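Local atomic coordinates of serine protease pet (Escherichia coli, PDB entry 4OM9), a protein that acts as a secreted serine protease and enterotoxin of enteroaggregative Escherichia coli, an autotransporter passenger that probably cleaves the host cytoskeletal protein alpha-fodrin. Residues G147-S152 with F199-T204. Residues are numbered along the deposited sequence; the frame is centred on the assembly and turned at random.
Sequences GFRVGS and FTNLTT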
ATOM      1  N   GLY A 147      -4.192  20.998  23.911  1.00 33.13           N
ATOM      2  CA  GLY A 147      -4.295  21.385  22.529  1.00 30.77           C
ATOM      3  C   GLY A 147      -2.962  21.454  21.835  1.00 31.39           C
ATOM      4  O   GLY A 147      -1.922  21.216  22.443  1.00 31.57           O
ATOM      5  N   PHE A 148      -3.013  21.799  20.552  1.00 31.67           N
ATOM      6  CA  PHE A 148      -1.851  21.829  19.691  1.00 28.60           C
ATOM      7  C   PHE A 148      -1.730  23.185  19.041  1.00 30.39           C
ATOM      8  O   PHE A 148      -2.730  23.830  18.715  1.00 27.35           O
ATOM      9  CB  PHE A 148      -1.946  20.771  18.582  1.00 28.71           C
ATOM     10  CG  PHE A 148      -1.769  19.353  19.052  1.00 31.54           C
ATOM     11  CD1 PHE A 148      -0.498  18.817  19.224  1.00 29.58           C
ATOM     12  CD2 PHE A 148      -2.877  18.534  19.271  1.00 29.94           C
ATOM     13  CE1 PHE A 148      -0.330  17.472  19.650  1.00 33.30           C
ATOM     14  CE2 PHE A 148      -2.724  17.201  19.686  1.00 30.04           C
ATOM     15  CZ  PHE A 148      -1.446  16.674  19.883  1.00 31.97           C
ATOM     16  N   ARG A 149      -0.497  23.594  18.796  1.00 35.36           N
ATOM     17  CA  ARG A 149      -0.257  24.816  18.062  1.00 33.26           C
ATOM     18  C   ARG A 149       0.861  24.580  17.084  1.00 30.61           C
ATOM     19  O   ARG A 149       1.823  23.900  17.382  1.00 30.77           O
ATOM     20  CB  ARG A 149       0.106  25.954  19.002  1.00 33.31           C
ATOM     21  CG  ARG A 149       0.215  27.271  18.306  1.00 34.15           C
ATOM     22  CD  ARG A 149       1.325  28.095  18.912  1.00 35.58           C
ATOM     23  NE  ARG A 149       2.574  27.719  18.276  1.00 39.45           N
ATOM     24  CZ  ARG A 149       3.599  27.179  18.913  1.00 41.55           C
ATOM     25  NH1 ARG A 149       3.534  27.004  20.221  1.00 49.78           N
ATOM     26  NH2 ARG A 149       4.696  26.865  18.237  1.00 37.29           N
ATOM     27  N   VAL A 150       0.745  25.180  15.918  1.00 30.45           N
ATOM     28  CA  VAL A 150       1.704  24.961  14.868  1.00 29.66           C
ATOM     29  C   VAL A 150       2.201  26.304  14.338  1.00 30.99           C
ATOM     30  O   VAL A 150       1.394  27.215  14.085  1.00 30.00           O
ATOM     31  CB  VAL A 150       1.039  24.117  13.783  1.00 31.39           C
ATOM     32  CG1 VAL A 150       1.457  24.531  12.397  1.00 30.36           C
ATOM     33  CG2 VAL A 150       1.217  22.658  14.077  1.00 30.84           C
ATOM     34  N   GLY A 151       3.516  26.450  14.202  1.00 25.87           N
ATOM     35  CA  GLY A 151       4.071  27.654  13.600  1.00 25.87           C
ATOM     36  C   GLY A 151       5.546  27.500  13.249  1.00 26.39           C
ATOM     37  O   GLY A 151       6.135  26.427  13.463  1.00 26.71           O
ATOM     38  N   SER A 152       6.152  28.566  12.716  1.00 26.57           N
ATOM     39  CA  SER A 152       7.557  28.487  12.337  1.00 27.77           C
ATOM     40  C   SER A 152       8.360  29.729  12.705  1.00 31.79           C
ATOM     41  O   SER A 152       8.986  30.354  11.837  1.00 31.50           O
ATOM     42  CB  SER A 152       7.670  28.215  10.824  1.00 28.89           C
ATOM     43  OG  SER A 152       9.003  27.939  10.446  1.00 29.26           O
ATOM     44  N   PHE A 199       7.534  16.944  25.666  1.00 44.41           N
ATOM     45  CA  PHE A 199       7.428  17.291  24.267  1.00 41.35           C
ATOM     46  C   PHE A 199       7.258  18.795  24.181  1.00 37.99           C
ATOM     47  O   PHE A 199       6.143  19.317  24.159  1.00 35.58           O
ATOM     48  CB  PHE A 199       6.272  16.565  23.605  1.00 39.11           C
ATOM     49  CG  PHE A 199       6.319  16.617  22.125  1.00 35.31           C
ATOM     50  CD1 PHE A 199       7.170  15.778  21.425  1.00 37.94           C
ATOM     51  CD2 PHE A 199       5.523  17.509  21.422  1.00 33.20           C
ATOM     52  CE1 PHE A 199       7.220  15.815  20.039  1.00 38.18           C
ATOM     53  CE2 PHE A 199       5.566  17.550  20.031  1.00 33.69           C
ATOM     54  CZ  PHE A 199       6.424  16.697  19.342  1.00 36.15           C
ATOM     55  N   THR A 200       8.385  19.485  24.161  1.00 35.88           N
ATOM     56  CA  THR A 200       8.389  20.894  24.490  1.00 37.28           C
ATOM     57  C   THR A 200       8.899  21.716  23.335  1.00 35.64           C
ATOM     58  O   THR A 200      10.070  21.648  22.940  1.00 33.53           O
ATOM     59  CB  THR A 200       9.237  21.177  25.748  1.00 40.89           C
ATOM     60  OG1 THR A 200       8.882  20.252  26.786  1.00 40.42           O
ATOM     61  CG2 THR A 200       8.994  22.582  26.241  1.00 35.26           C
ATOM     62  N   ASN A 201       7.967  22.461  22.774  1.00 35.35           N
ATOM     63  CA  ASN A 201       8.256  23.428  21.762  1.00 35.79           C
ATOM     64  C   ASN A 201       7.828  24.796  22.290  1.00 36.45           C
ATOM     65  O   ASN A 201       6.645  25.102  22.323  1.00 36.19           O
ATOM     66  CB  ASN A 201       7.525  23.059  20.476  1.00 35.12           C
ATOM     67  CG  ASN A 201       7.875  23.972  19.328  1.00 33.44           C
ATOM     68  OD1 ASN A 201       8.645  24.921  19.490  1.00 31.29           O
ATOM     69  ND2 ASN A 201       7.328  23.673  18.148  1.00 29.24           N
ATOM     70  N   LEU A 202       8.787  25.598  22.733  1.00 32.34           N
ATOM     71  CA  LEU A 202       8.462  26.882  23.320  1.00 36.68           C
ATOM     72  C   LEU A 202       8.158  27.917  22.234  1.00 35.41           C
ATOM     73  O   LEU A 202       8.695  27.854  21.122  1.00 31.09           O
ATOM     74  CB  LEU A 202       9.597  27.376  24.216  1.00 36.00           C
ATOM     75  CG  LEU A 202      10.055  26.403  25.310  1.00 40.08           C
ATOM     76  CD1 LEU A 202      11.290  26.949  25.989  1.00 38.34           C
ATOM     77  CD2 LEU A 202       8.951  26.118  26.324  1.00 34.22           C
ATOM     78  N   THR A 203       7.307  28.877  22.577  1.00 36.69           N
ATOM     79  CA  THR A 203       6.908  29.906  21.636  1.00 33.80           C
ATOM     80  C   THR A 203       8.011  30.934  21.409  1.00 36.27           C
ATOM     81  O   THR A 203       8.667  31.386  22.346  1.00 41.46           O
ATOM     82  CB  THR A 203       5.644  30.605  22.130  1.00 34.67           C
ATOM     83  OG1 THR A 203       4.687  29.612  22.527  1.00 35.95           O
ATOM     84  CG2 THR A 203       5.043  31.498  21.047  1.00 32.06           C
ATOM     85  N   THR A 204       8.203  31.290  20.149  1.00 31.56           N
ATOM     86  CA  THR A 204       9.176  32.293  19.731  1.00 34.91           C
ATOM     87  C   THR A 204       8.413  33.451  19.096  1.00 37.60           C
ATOM     88  O   THR A 204       7.223  33.310  18.810  1.00 33.19           O
ATOM     89  CB  THR A 204      10.184  31.709  18.727  1.00 37.03           C
ATOM     90  OG1 THR A 204       9.482  31.289  17.533  1.00 39.00           O
ATOM     91  CG2 THR A 204      10.897  30.513  19.348  1.00 34.07           C
TER
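Arg149 reaches from strand 143-151 toward the loop 199-204, where its guanidinium group lies near the polar ends of Asn201 and Thr203. It is a worked example of how a buried arginine can bridge the distance between two backbones that do not pair here: the nearest CA atoms, those of Arg149 and Asn201, stand 9.4 Å apart. CG of Arg149 lies anti to the backbone N (chi1 -174°), which carries the chain off the strand toward the loop, and bends at chi2 and chi3 then bring the guanidinium in front of the loop, across its course. The two terminal nitrogens divide the neighbours, both of which lie oblique to the guanidinium. NH1 approaches OG1 of Thr203 at 3.7 Å, too long for a bond, while NH2 comes within 4.1 Å of ND2 of Asn201. Asn201 reaches from the loop toward the strand and meets the arginine at about a right angle, its amide plane turned 74° from that of the guanidinium, so the flat groups do not stack. ND2 is the nearer amide atom; its hydrogen bonds to Ala173 O and Ser172 OG are consistent with this orientation of the amide. The other polar ends are likewise held from outside: NH1 of Arg149 bonds to Tyr193 OH, and Thr203 OG1 to Thr240 OG1. NH1, ND2 and OG1 thus lie close together while each has its hydrogen-bond partner outside the two segments, and only 158 Å² of surface is buried between them. The setting is a curled antiparallel sheet in the protease domain, consistent with a beta-barrel of the chymotrypsin-like fold of PA-clan peptidases. Strand 143-151 runs between strands 172-185 and 211-216, Thr228 of strand 221-232 touches both Arg149 and Thr203, and Tyr13 of helix 10-17 packs against Asn201.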